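Local coordinates for protein dTDP-4-dehydrorhamnose reductase (Bacillus anthracis, PDB 3SC6) that probably catalyses the NADPH-dependent reduction of dTDP-4-dehydrorhamnose to dTDP-L-rhamnose, a step of the rhamnose biosynthetic pathway, at residues Q16-L25 with Y190-N199; N162-R170 with W220-F228. All coordinates share one frame; numbering follows the deposited sequence.

Contact 1 (Q16-L25 with Y190-N199); sequences QLGKQLQEEL and YVADLNVMIN. With NAP (NADP nicotinamide-adenine-dinucleotide phosphate), chain G.
N195 meets E24 in the one firm polar bond that joins segment 16-25 to segment 190-199: ND2 gives a hydrogen to OE1 at 3.1 Å, approaching from above the carboxylate, whose plane stands 75° from that of the amide. The other carboxylate oxygen, OE2, accepts from Q20 NE2 within the same helix at 2.9 Å, so both oxygens of E24 are engaged. With CG anti to its N (chi1 -178°) and the chain extended, Q20 carries its amide across: NE2 also reaches Y190 OH in a weak bond, that hydroxyl being held mainly by E283 and K159, and OE1, hydrogen-bonded to K159 N, lies over V191 CB.

N195 is a polar knob among L17, Q20, L21 and E24, packed by its flanks; its CG lies 3.4 Å from L21 CD1. The apolar contact is L17 CD2 on V191 CG1 at 3.5 Å and on L194 CD2.

Near the cofactor, the backbone amides of Q16 and L17 grip the NADP diphosphate: Q16 N bonds to O2A at 3.0 Å and L17 N to O2N at 3.1 Å, as in other Rossmann folds. Segments 16-24 and 191-199 cross at -60°, with L17 and L194 resting on strand 148-157, L21 and L25 on strand 6-11, and I198 on strand 59-62.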
loop_
_atom_site.group_PDB
_atom_site.type_symbol
_atom_site.label_atom_id
_atom_site.label_comp_id
_atom_site.label_asym_id
_atom_site.label_seq_id
_atom_site.Cartn_x
_atom_site.Cartn_y
_atom_site.Cartn_z
ATOM N N GLN A 16 7.812 2.989 3.577
ATOM C CA GLN A 16 7.814 3.414 2.176
ATOM C C GLN A 16 6.874 4.589 1.893
ATOM O O GLN A 16 7.295 5.573 1.286
ATOM C CB GLN A 16 7.471 2.241 1.256
ATOM C CG GLN A 16 8.463 1.090 1.318
ATOM C CD GLN A 16 8.081 -0.067 0.410
ATOM O OE1 GLN A 16 8.825 -1.042 0.287
ATOM N NE2 GLN A 16 6.920 0.036 -0.235
ATOM N N LEU A 17 5.608 4.484 2.313
ATOM C CA LEU A 17 4.638 5.566 2.087
ATOM C C LEU A 17 4.864 6.776 2.966
ATOM O O LEU A 17 5.096 7.874 2.468
ATOM C CB LEU A 17 3.193 5.107 2.296
ATOM C CG LEU A 17 2.574 4.105 1.342
ATOM C CD1 LEU A 17 1.144 3.813 1.776
ATOM C CD2 LEU A 17 2.595 4.687 -0.060
ATOM N N GLY A 18 4.762 6.570 4.274
ATOM C CA GLY A 18 4.944 7.641 5.244
ATOM C C GLY A 18 6.140 8.526 4.964
ATOM O O GLY A 18 6.050 9.749 5.050
ATOM N N LYS A 19 7.261 7.902 4.632
ATOM C CA LYS A 19 8.488 8.622 4.339
ATOM C C LYS A 19 8.335 9.527 3.113
ATOM O O LYS A 19 8.811 10.663 3.114
ATOM C CB LYS A 19 9.620 7.613 4.108
ATOM C CG LYS A 19 10.999 8.204 3.810
ATOM C CD LYS A 19 11.549 9.026 4.963
ATOM C CE LYS A 19 12.926 9.600 4.621
ATOM N NZ LYS A 19 13.927 8.541 4.309
ATOM N N GLN A 20 7.653 9.029 2.082
ATOM C CA GLN A 20 7.456 9.796 0.848
ATOM C C GLN A 20 6.160 10.618 0.818
ATOM O O GLN A 20 6.097 11.645 0.148
ATOM C CB GLN A 20 7.558 8.859 -0.359
ATOM C CG GLN A 20 7.424 9.535 -1.714
ATOM C CD GLN A 20 7.648 8.569 -2.865
ATOM O OE1 GLN A 20 7.986 7.404 -2.655
ATOM N NE2 GLN A 20 7.487 9.057 -4.089
ATOM N N LEU A 21 5.135 10.167 1.533
ATOM C CA LEU A 21 3.859 10.881 1.586
ATOM C C LEU A 21 4.080 12.192 2.328
ATOM O O LEU A 21 3.572 13.243 1.940
ATOM C CB LEU A 21 2.804 10.041 2.306
ATOM C CG LEU A 21 1.417 10.666 2.463
ATOM C CD1 LEU A 21 0.824 11.043 1.111
ATOM C CD2 LEU A 21 0.499 9.710 3.211
ATOM N N GLN A 22 4.850 12.103 3.406
ATOM C CA GLN A 22 5.196 13.239 4.245
ATOM C C GLN A 22 5.809 14.392 3.440
ATOM O O GLN A 22 5.647 15.558 3.794
ATOM C CB GLN A 22 6.202 12.766 5.295
ATOM C CG GLN A 22 6.762 13.837 6.208
ATOM C CD GLN A 22 7.777 13.268 7.187
ATOM O OE1 GLN A 22 7.951 12.049 7.280
ATOM N NE2 GLN A 22 8.450 14.146 7.925
ATOM N N GLU A 23 6.513 14.057 2.364
ATOM C CA GLU A 23 7.154 15.059 1.515
ATOM C C GLU A 23 6.281 15.560 0.375
ATOM O O GLU A 23 6.512 16.645 -0.146
ATOM C CB GLU A 23 8.417 14.465 0.885
ATOM C CG GLU A 23 9.476 14.006 1.868
ATOM C CD GLU A 23 10.681 13.397 1.172
ATOM O OE1 GLU A 23 10.660 13.298 -0.075
ATOM O OE2 GLU A 23 11.645 13.007 1.869
ATOM N N GLU A 24 5.284 14.773 -0.017
ATOM C CA GLU A 24 4.406 15.159 -1.123
ATOM C C GLU A 24 3.129 15.932 -0.755
ATOM O O GLU A 24 2.440 16.438 -1.643
ATOM C CB GLU A 24 4.112 13.939 -1.994
ATOM C CG GLU A 24 5.397 13.362 -2.597
ATOM C CD GLU A 24 5.168 12.150 -3.469
ATOM O OE1 GLU A 24 3.999 11.730 -3.620
ATOM O OE2 GLU A 24 6.165 11.621 -4.008
ATOM N N LEU A 25 2.804 16.016 0.532
ATOM C CA LEU A 25 1.618 16.762 0.952
ATOM C C LEU A 25 2.059 18.216 1.043
ATOM O O LEU A 25 3.050 18.523 1.706
ATOM C CB LEU A 25 1.079 16.276 2.295
ATOM C CG LEU A 25 0.572 14.838 2.336
ATOM C CD1 LEU A 25 0.131 14.477 3.746
ATOM C CD2 LEU A 25 -0.574 14.653 1.349
ATOM N N TYR A 190 3.509 2.836 -8.058
ATOM C CA TYR A 190 4.491 3.789 -7.548
ATOM C C TYR A 190 3.880 4.786 -6.565
ATOM O O TYR A 190 2.973 5.542 -6.903
ATOM C CB TYR A 190 5.239 4.474 -8.699
ATOM C CG TYR A 190 6.144 5.606 -8.271
ATOM C CD1 TYR A 190 6.977 5.480 -7.172
ATOM C CD2 TYR A 190 6.264 6.750 -9.048
ATOM C CE1 TYR A 190 7.821 6.508 -6.794
ATOM C CE2 TYR A 190 7.122 7.771 -8.691
ATOM C CZ TYR A 190 7.896 7.643 -7.563
ATOM O OH TYR A 190 8.748 8.653 -7.199
ATOM N N VAL A 191 4.400 4.752 -5.341
ATOM C CA VAL A 191 3.955 5.618 -4.246
ATOM C C VAL A 191 3.554 7.028 -4.668
ATOM O O VAL A 191 2.527 7.530 -4.235
ATOM C CB VAL A 191 5.037 5.715 -3.146
ATOM C CG1 VAL A 191 4.620 6.692 -2.070
ATOM C CG2 VAL A 191 5.317 4.339 -2.545
ATOM N N ALA A 192 4.356 7.673 -5.506
ATOM C CA ALA A 192 4.032 9.029 -5.950
ATOM C C ALA A 192 2.642 9.100 -6.571
ATOM O O ALA A 192 1.901 10.044 -6.299
ATOM C CB ALA A 192 5.069 9.550 -6.911
ATOM N N ASP A 193 2.293 8.121 -7.408
ATOM C CA ASP A 193 0.968 8.098 -8.047
ATOM C C ASP A 193 -0.127 7.818 -7.010
ATOM O O ASP A 193 -1.237 8.350 -7.107
ATOM C CB ASP A 193 0.894 7.068 -9.186
ATOM C CG ASP A 193 1.821 7.400 -10.353
ATOM O OD1 ASP A 193 2.456 8.474 -10.339
ATOM O OD2 ASP A 193 1.892 6.588 -11.304
ATOM N N LEU A 194 0.187 6.977 -6.028
ATOM C CA LEU A 194 -0.769 6.646 -4.983
ATOM C C LEU A 194 -1.037 7.889 -4.138
ATOM O O LEU A 194 -2.191 8.244 -3.881
ATOM C CB LEU A 194 -0.232 5.521 -4.093
ATOM C CG LEU A 194 -1.154 5.108 -2.942
ATOM C CD1 LEU A 194 -2.509 4.684 -3.482
ATOM C CD2 LEU A 194 -0.531 3.995 -2.116
ATOM N N ASN A 195 0.035 8.551 -3.708
ATOM C CA ASN A 195 -0.091 9.756 -2.890
ATOM C C ASN A 195 -0.913 10.824 -3.588
ATOM O O ASN A 195 -1.663 11.549 -2.938
ATOM C CB ASN A 195 1.284 10.296 -2.490
ATOM C CG ASN A 195 2.052 9.335 -1.592
ATOM O OD1 ASN A 195 1.477 8.396 -1.029
ATOM N ND2 ASN A 195 3.347 9.590 -1.419
ATOM N N VAL A 196 -0.778 10.920 -4.909
ATOM C CA VAL A 196 -1.533 11.908 -5.662
ATOM C C VAL A 196 -3.014 11.623 -5.503
ATOM O O VAL A 196 -3.812 12.541 -5.340
ATOM C CB VAL A 196 -1.176 11.908 -7.166
ATOM C CG1 VAL A 196 -2.101 12.831 -7.936
ATOM C CG2 VAL A 196 0.274 12.299 -7.374
ATOM N N MET A 197 -3.374 10.342 -5.517
ATOM C CA MET A 197 -4.773 9.949 -5.382
ATOM C C MET A 197 -5.250 10.124 -3.938
ATOM O O MET A 197 -6.364 10.582 -3.704
ATOM C CB MET A 197 -4.975 8.507 -5.848
ATOM C CG MET A 197 -6.429 8.086 -5.914
ATOM S SD MET A 197 -7.359 9.139 -7.067
ATOM C CE MET A 197 -6.458 8.858 -8.590
ATOM N N ILE A 198 -4.414 9.751 -2.974
ATOM C CA ILE A 198 -4.774 9.894 -1.560
ATOM C C ILE A 198 -5.085 11.357 -1.291
ATOM O O ILE A 198 -6.089 11.700 -0.668
ATOM C CB ILE A 198 -3.622 9.457 -0.622
ATOM C CG1 ILE A 198 -3.325 7.966 -0.796
ATOM C CG2 ILE A 198 -3.990 9.716 0.823
ATOM C CD1 ILE A 198 -2.199 7.455 0.071
ATOM N N ASN A 199 -4.207 12.212 -1.790
ATOM C CA ASN A 199 -4.332 13.651 -1.640
ATOM C C ASN A 199 -5.693 14.129 -2.179
ATOM O O ASN A 199 -6.357 14.959 -1.561
ATOM C CB ASN A 199 -3.186 14.330 -2.413
ATOM C CG ASN A 199 -3.145 15.825 -2.218
ATOM O OD1 ASN A 199 -3.677 16.353 -1.248
ATOM N ND2 ASN A 199 -2.451 16.512 -3.110
HETATM P PA NAP G . 6.427 -0.487 5.464
HETATM O O1A NAP G . 6.646 -1.762 6.242
HETATM O O2A NAP G . 7.626 0.271 4.935
HETATM O O5B NAP G . 5.549 0.528 6.351
HETATM C C5B NAP G . 4.923 0.127 7.567
HETATM C C4B NAP G . 5.494 0.956 8.712
HETATM O O4B NAP G . 4.720 0.743 9.903
HETATM C C3B NAP G . 6.939 0.576 9.032
HETATM O O3B NAP G . 7.811 1.706 8.956
HETATM C C2B NAP G . 6.888 0.051 10.448
HETATM O O2B NAP G . 8.054 0.397 11.194
HETATM C C1B NAP G . 5.628 0.704 11.003
HETATM N N9A NAP G . 5.121 0.013 12.220
HETATM C C8A NAP G . 5.305 -1.273 12.574
HETATM N N7A NAP G . 4.705 -1.484 13.769
HETATM C C5A NAP G . 4.157 -0.318 14.160
HETATM C C6A NAP G . 3.384 0.113 15.348
HETATM N N6A NAP G . 3.090 -0.764 16.338
HETATM N N1A NAP G . 2.974 1.401 15.412
HETATM C C2A NAP G . 3.268 2.266 14.422
HETATM N N3A NAP G . 3.974 1.892 13.335
HETATM C C4A NAP G . 4.425 0.620 13.184
HETATM O O3 NAP G . 5.424 -0.804 4.237
HETATM P PN NAP G . 4.659 0.353 3.400
HETATM O O1N NAP G . 4.512 -0.133 1.977
HETATM O O2N NAP G . 5.270 1.701 3.688
HETATM O O5D NAP G . 3.199 0.352 4.067
HETATM C C5D NAP G . 2.129 1.090 3.476
HETATM C C4D NAP G . 0.817 0.315 3.585
HETATM O O4D NAP G . 0.487 -0.280 2.320
HETATM C C3D NAP G . 0.873 -0.815 4.610
HETATM O O3D NAP G . -0.193 -0.678 5.553
HETATM C C2D NAP G . 0.715 -2.092 3.812
HETATM O O2D NAP G . -0.095 -3.026 4.527
HETATM C C1D NAP G . 0.068 -1.639 2.507
HETATM N N1N NAP G . 0.442 -2.462 1.347
HETATM C C2N NAP G . 1.730 -2.566 0.979
HETATM C C3N NAP G . 2.099 -3.339 -0.121
HETATM C C7N NAP G . 3.551 -3.438 -0.505
HETATM O O7N NAP G . 4.388 -2.895 0.203
HETATM N N7N NAP G . 3.910 -4.104 -1.601
HETATM C C4N NAP G . 1.111 -4.001 -0.844
HETATM C C5N NAP G . -0.211 -3.874 -0.449
HETATM C C6N NAP G . -0.523 -3.090 0.656
HETATM P P2B NAP G . 9.172 -0.714 11.536
HETATM O O1X NAP G . 10.314 0.111 12.076
HETATM O O2X NAP G . 8.519 -1.613 12.559
HETATM O O3X NAP G . 9.450 -1.387 10.215
#

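Contact 2 (N162-R170 with W220-F228); sequences NNFVKTMIR and WFEFAKKIF
The ring of F164 takes the edge of W220 on one face: CE3 of the indole lies 3.5 Å above the plane, over the ring centre. The planes are 50° apart and the centroids 4.7 Å, which makes this a tilted edge-to-face pair. At the rim of the same phenyl ring, near its plane, comes the methyl of A224. F223 meets F164 rim to rim, neither ring covering the other, and F164 CD2 reaches F223 CE2 at 3.4 Å. One face of F223 is covered by I227 CG1 from its own helix. With CG anti to the backbone N (chi1 -177°), F164 extends across the interface as a knob among W220, F223, A224 and I227.

I227 answers as a knob in the reverse direction, entering between F164, V165, M168 and I169. Its CD1 touches V165 CG2 at 3.8 Å, and the same valine methyl meets F223 CZ at 3.6 Å. At the far end, the edge of F228 faces the backbone of M168, with CE1 3.4 Å from M168 O, while the thioether sulfur SD lies obliquely 5.5 Å from the ring centroid in a Met-aromatic contact.

N163 caps helix 164-172, its OD1 accepting from K166 N at 2.7 Å. No hydrogen bond spans the two segments. V180 of strand 177-181 lies against F164, M168, W220 and A224, and helix 273-283 covers V165, I169 and I227. Reciprocal knobs-into-holes packing around an aromatic cluster thus joins two helices of the region beside the Rossmann core, consistent with the substrate-binding part of this reductase family.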
loop_
_atom_site.group_PDB
_atom_site.type_symbol
_atom_site.label_atom_id
_atom_site.label_comp_id
_atom_site.label_asym_id
_atom_site.label_seq_id
_atom_site.Cartn_x
_atom_site.Cartn_y
_atom_site.Cartn_z
ATOM N N ASN A 162 13.973 -0.374 0.779
ATOM C CA ASN A 162 14.278 -1.375 -0.229
ATOM C C ASN A 162 13.006 -1.764 -0.956
ATOM O O ASN A 162 11.920 -1.715 -0.387
ATOM C CB ASN A 162 14.903 -2.624 0.402
ATOM C CG ASN A 162 16.216 -2.334 1.105
ATOM O OD1 ASN A 162 16.709 -1.204 1.095
ATOM N ND2 ASN A 162 16.795 -3.361 1.716
ATOM N N ASN A 163 13.144 -2.135 -2.221
ATOM C CA ASN A 163 12.008 -2.541 -3.029
ATOM C C ASN A 163 12.505 -3.368 -4.209
ATOM O O ASN A 163 13.714 -3.487 -4.426
ATOM C CB ASN A 163 11.183 -1.326 -3.471
ATOM C CG ASN A 163 11.972 -0.352 -4.319
ATOM O OD1 ASN A 163 13.005 -0.697 -4.885
ATOM N ND2 ASN A 163 11.463 0.863 -4.445
ATOM N N PHE A 164 11.580 -3.939 -4.969
ATOM C CA PHE A 164 11.944 -4.764 -6.114
ATOM C C PHE A 164 12.686 -3.994 -7.206
ATOM O O PHE A 164 13.540 -4.555 -7.873
ATOM C CB PHE A 164 10.698 -5.439 -6.690
ATOM C CG PHE A 164 10.979 -6.369 -7.841
ATOM C CD1 PHE A 164 11.265 -7.706 -7.609
ATOM C CD2 PHE A 164 10.936 -5.916 -9.151
ATOM C CE1 PHE A 164 11.513 -8.567 -8.661
ATOM C CE2 PHE A 164 11.183 -6.774 -10.209
ATOM C CZ PHE A 164 11.470 -8.100 -9.964
ATOM N N VAL A 165 12.379 -2.717 -7.393
ATOM C CA VAL A 165 13.067 -1.951 -8.431
ATOM C C VAL A 165 14.532 -1.689 -8.062
ATOM O O VAL A 165 15.417 -1.840 -8.904
ATOM C CB VAL A 165 12.352 -0.635 -8.748
ATOM C CG1 VAL A 165 13.135 0.150 -9.786
ATOM C CG2 VAL A 165 10.947 -0.915 -9.247
ATOM N N LYS A 166 14.787 -1.297 -6.813
ATOM C CA LYS A 166 16.161 -1.033 -6.367
ATOM C C LYS A 166 16.997 -2.316 -6.361
ATOM O O LYS A 166 18.192 -2.276 -6.630
ATOM C CB LYS A 166 16.195 -0.417 -4.964
ATOM C CG LYS A 166 15.549 0.956 -4.808
ATOM C CD LYS A 166 15.652 1.408 -3.344
ATOM C CE LYS A 166 15.027 2.766 -3.095
ATOM N NZ LYS A 166 15.681 3.833 -3.883
ATOM N N THR A 167 16.365 -3.444 -6.041
ATOM C CA THR A 167 17.063 -4.730 -6.002
ATOM C C THR A 167 17.575 -5.145 -7.384
ATOM O O THR A 167 18.716 -5.591 -7.510
ATOM C CB THR A 167 16.175 -5.850 -5.406
ATOM O OG1 THR A 167 15.833 -5.522 -4.053
ATOM C CG2 THR A 167 16.904 -7.179 -5.411
ATOM N N MET A 168 16.746 -4.998 -8.416
ATOM C CA MET A 168 17.158 -5.365 -9.773
ATOM C C MET A 168 18.349 -4.531 -10.248
ATOM O O MET A 168 19.287 -5.066 -10.833
ATOM C CB MET A 168 16.003 -5.215 -10.770
ATOM C CG MET A 168 14.777 -6.104 -10.532
ATOM S SD MET A 168 15.046 -7.897 -10.600
ATOM C CE MET A 168 15.332 -8.314 -8.882
ATOM N N ILE A 169 18.312 -3.227 -9.996
ATOM C CA ILE A 169 19.400 -2.336 -10.408
ATOM C C ILE A 169 20.681 -2.625 -9.629
ATOM O O ILE A 169 21.786 -2.440 -10.138
ATOM C CB ILE A 169 19.024 -0.852 -10.215
ATOM C CG1 ILE A 169 17.789 -0.502 -11.048
ATOM C CG2 ILE A 169 20.185 0.051 -10.617
ATOM C CD1 ILE A 169 17.359 0.935 -10.910
ATOM N N ARG A 170 20.521 -3.086 -8.396
ATOM C CA ARG A 170 21.645 -3.406 -7.528
ATOM C C ARG A 170 22.295 -4.704 -7.985
ATOM O O ARG A 170 23.514 -4.777 -8.151
ATOM C CB ARG A 170 21.138 -3.554 -6.096
ATOM C CG ARG A 170 22.193 -3.828 -5.030
ATOM C CD ARG A 170 21.504 -3.961 -3.680
ATOM N NE ARG A 170 20.735 -2.754 -3.368
ATOM C CZ ARG A 170 19.979 -2.594 -2.283
ATOM N NH1 ARG A 170 19.872 -3.565 -1.381
ATOM N NH2 ARG A 170 19.318 -1.456 -2.103
ATOM N N TRP A 220 6.428 -10.008 -12.323
ATOM C CA TRP A 220 7.778 -9.660 -11.875
ATOM C C TRP A 220 8.774 -9.808 -13.008
ATOM O O TRP A 220 9.700 -9.010 -13.137
ATOM C CB TRP A 220 8.224 -10.492 -10.672
ATOM C CG TRP A 220 7.324 -10.362 -9.492
ATOM C CD1 TRP A 220 6.425 -11.280 -9.041
ATOM C CD2 TRP A 220 7.155 -9.199 -8.675
ATOM N NE1 TRP A 220 5.753 -10.787 -7.951
ATOM C CE2 TRP A 220 6.177 -9.506 -7.710
ATOM C CE3 TRP A 220 7.755 -7.935 -8.651
ATOM C CZ2 TRP A 220 5.780 -8.595 -6.733
ATOM C CZ3 TRP A 220 7.363 -7.032 -7.682
ATOM C CH2 TRP A 220 6.383 -7.367 -6.734
ATOM N N PHE A 221 8.562 -10.831 -13.828
ATOM C CA PHE A 221 9.414 -11.122 -14.972
ATOM C C PHE A 221 9.364 -9.992 -16.013
ATOM O O PHE A 221 10.400 -9.405 -16.333
ATOM C CB PHE A 221 8.996 -12.466 -15.572
ATOM C CG PHE A 221 9.774 -12.869 -16.785
ATOM C CD1 PHE A 221 11.001 -13.495 -16.660
ATOM C CD2 PHE A 221 9.245 -12.683 -18.053
ATOM C CE1 PHE A 221 11.712 -13.885 -17.777
ATOM C CE2 PHE A 221 9.946 -13.078 -19.175
ATOM C CZ PHE A 221 11.185 -13.680 -19.037
ATOM N N GLU A 222 8.174 -9.689 -16.532
ATOM C CA GLU A 222 8.020 -8.617 -17.528
ATOM C C GLU A 222 8.404 -7.277 -16.921
ATOM O O GLU A 222 8.948 -6.400 -17.597
ATOM C CB GLU A 222 6.582 -8.537 -18.035
ATOM C CG GLU A 222 6.097 -9.770 -18.764
ATOM C CD GLU A 222 4.648 -9.653 -19.207
ATOM O OE1 GLU A 222 3.989 -8.642 -18.864
ATOM O OE2 GLU A 222 4.163 -10.583 -19.888
ATOM N N PHE A 223 8.095 -7.124 -15.640
ATOM C CA PHE A 223 8.400 -5.908 -14.911
ATOM C C PHE A 223 9.914 -5.798 -14.814
ATOM O O PHE A 223 10.483 -4.739 -15.073
ATOM C CB PHE A 223 7.708 -5.943 -13.539
ATOM C CG PHE A 223 7.942 -4.726 -12.691
ATOM C CD1 PHE A 223 7.342 -3.525 -13.011
ATOM C CD2 PHE A 223 8.641 -4.817 -11.506
ATOM C CE1 PHE A 223 7.523 -2.414 -12.224
ATOM C CE2 PHE A 223 8.811 -3.707 -10.706
ATOM C CZ PHE A 223 8.251 -2.507 -11.067
ATOM N N ALA A 224 10.565 -6.911 -14.487
ATOM C CA ALA A 224 12.014 -6.942 -14.373
ATOM C C ALA A 224 12.645 -6.482 -15.685
ATOM O O ALA A 224 13.485 -5.584 -15.686
ATOM C CB ALA A 224 12.492 -8.337 -14.009
ATOM N N LYS A 225 12.233 -7.089 -16.802
ATOM C CA LYS A 225 12.777 -6.713 -18.113
ATOM C C LYS A 225 12.669 -5.229 -18.378
ATOM O O LYS A 225 13.651 -4.580 -18.738
ATOM C CB LYS A 225 12.062 -7.420 -19.271
ATOM C CG LYS A 225 12.212 -8.920 -19.374
ATOM C CD LYS A 225 11.450 -9.405 -20.614
ATOM C CE LYS A 225 11.584 -10.895 -20.844
ATOM N NZ LYS A 225 12.990 -11.316 -21.082
ATOM N N LYS A 226 11.468 -4.693 -18.204
ATOM C CA LYS A 226 11.247 -3.281 -18.449
ATOM C C LYS A 226 12.007 -2.355 -17.483
ATOM O O LYS A 226 12.232 -1.187 -17.800
ATOM C CB LYS A 226 9.751 -2.976 -18.569
ATOM C CG LYS A 226 9.444 -1.526 -18.898
ATOM C CD LYS A 226 7.986 -1.317 -19.279
ATOM C CE LYS A 226 7.638 -2.081 -20.572
ATOM N NZ LYS A 226 6.223 -1.887 -20.992
ATOM N N ILE A 227 12.409 -2.866 -16.321
ATOM C CA ILE A 227 13.165 -2.041 -15.384
ATOM C C ILE A 227 14.542 -1.832 -16.007
ATOM O O ILE A 227 15.091 -0.730 -15.967
ATOM C CB ILE A 227 13.306 -2.675 -13.985
ATOM C CG1 ILE A 227 11.941 -2.753 -13.301
ATOM C CG2 ILE A 227 14.214 -1.828 -13.110
ATOM C CD1 ILE A 227 11.982 -3.355 -11.912
ATOM N N PHE A 228 15.084 -2.894 -16.606
ATOM C CA PHE A 228 16.394 -2.818 -17.244
ATOM C C PHE A 228 16.289 -2.055 -18.554
ATOM O O PHE A 228 17.269 -1.487 -19.023
ATOM C CB PHE A 228 16.993 -4.205 -17.496
ATOM C CG PHE A 228 17.153 -5.030 -16.253
ATOM C CD1 PHE A 228 17.765 -4.502 -15.135
ATOM C CD2 PHE A 228 16.753 -6.353 -16.226
ATOM C CE1 PHE A 228 17.921 -5.256 -13.989
ATOM C CE2 PHE A 228 16.920 -7.118 -15.087
ATOM C CZ PHE A 228 17.506 -6.567 -13.966
#

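Overall arrangement
From the N terminus, the first strand of the Rossmann core leads into helix 16-24; 164 residues, including most strands of the central sheet, separate segments 16-25 and 190-199, and helix 191-202 then closes the loop of contact 1. Before that closure the chain has already laid down helix 164-172; its partner, helix 220-231, arrives only after helix 191-202, so the two loops cross. Contact 1 thereby ties the cofactor-binding start of the fold to a helix that follows strand 185-190, whereas contact 2 joins helices beside the small sheet of strands 177-181 and 236-240. Their centres lie about 21 Å apart, and Q16 packs against N162 where the two meet.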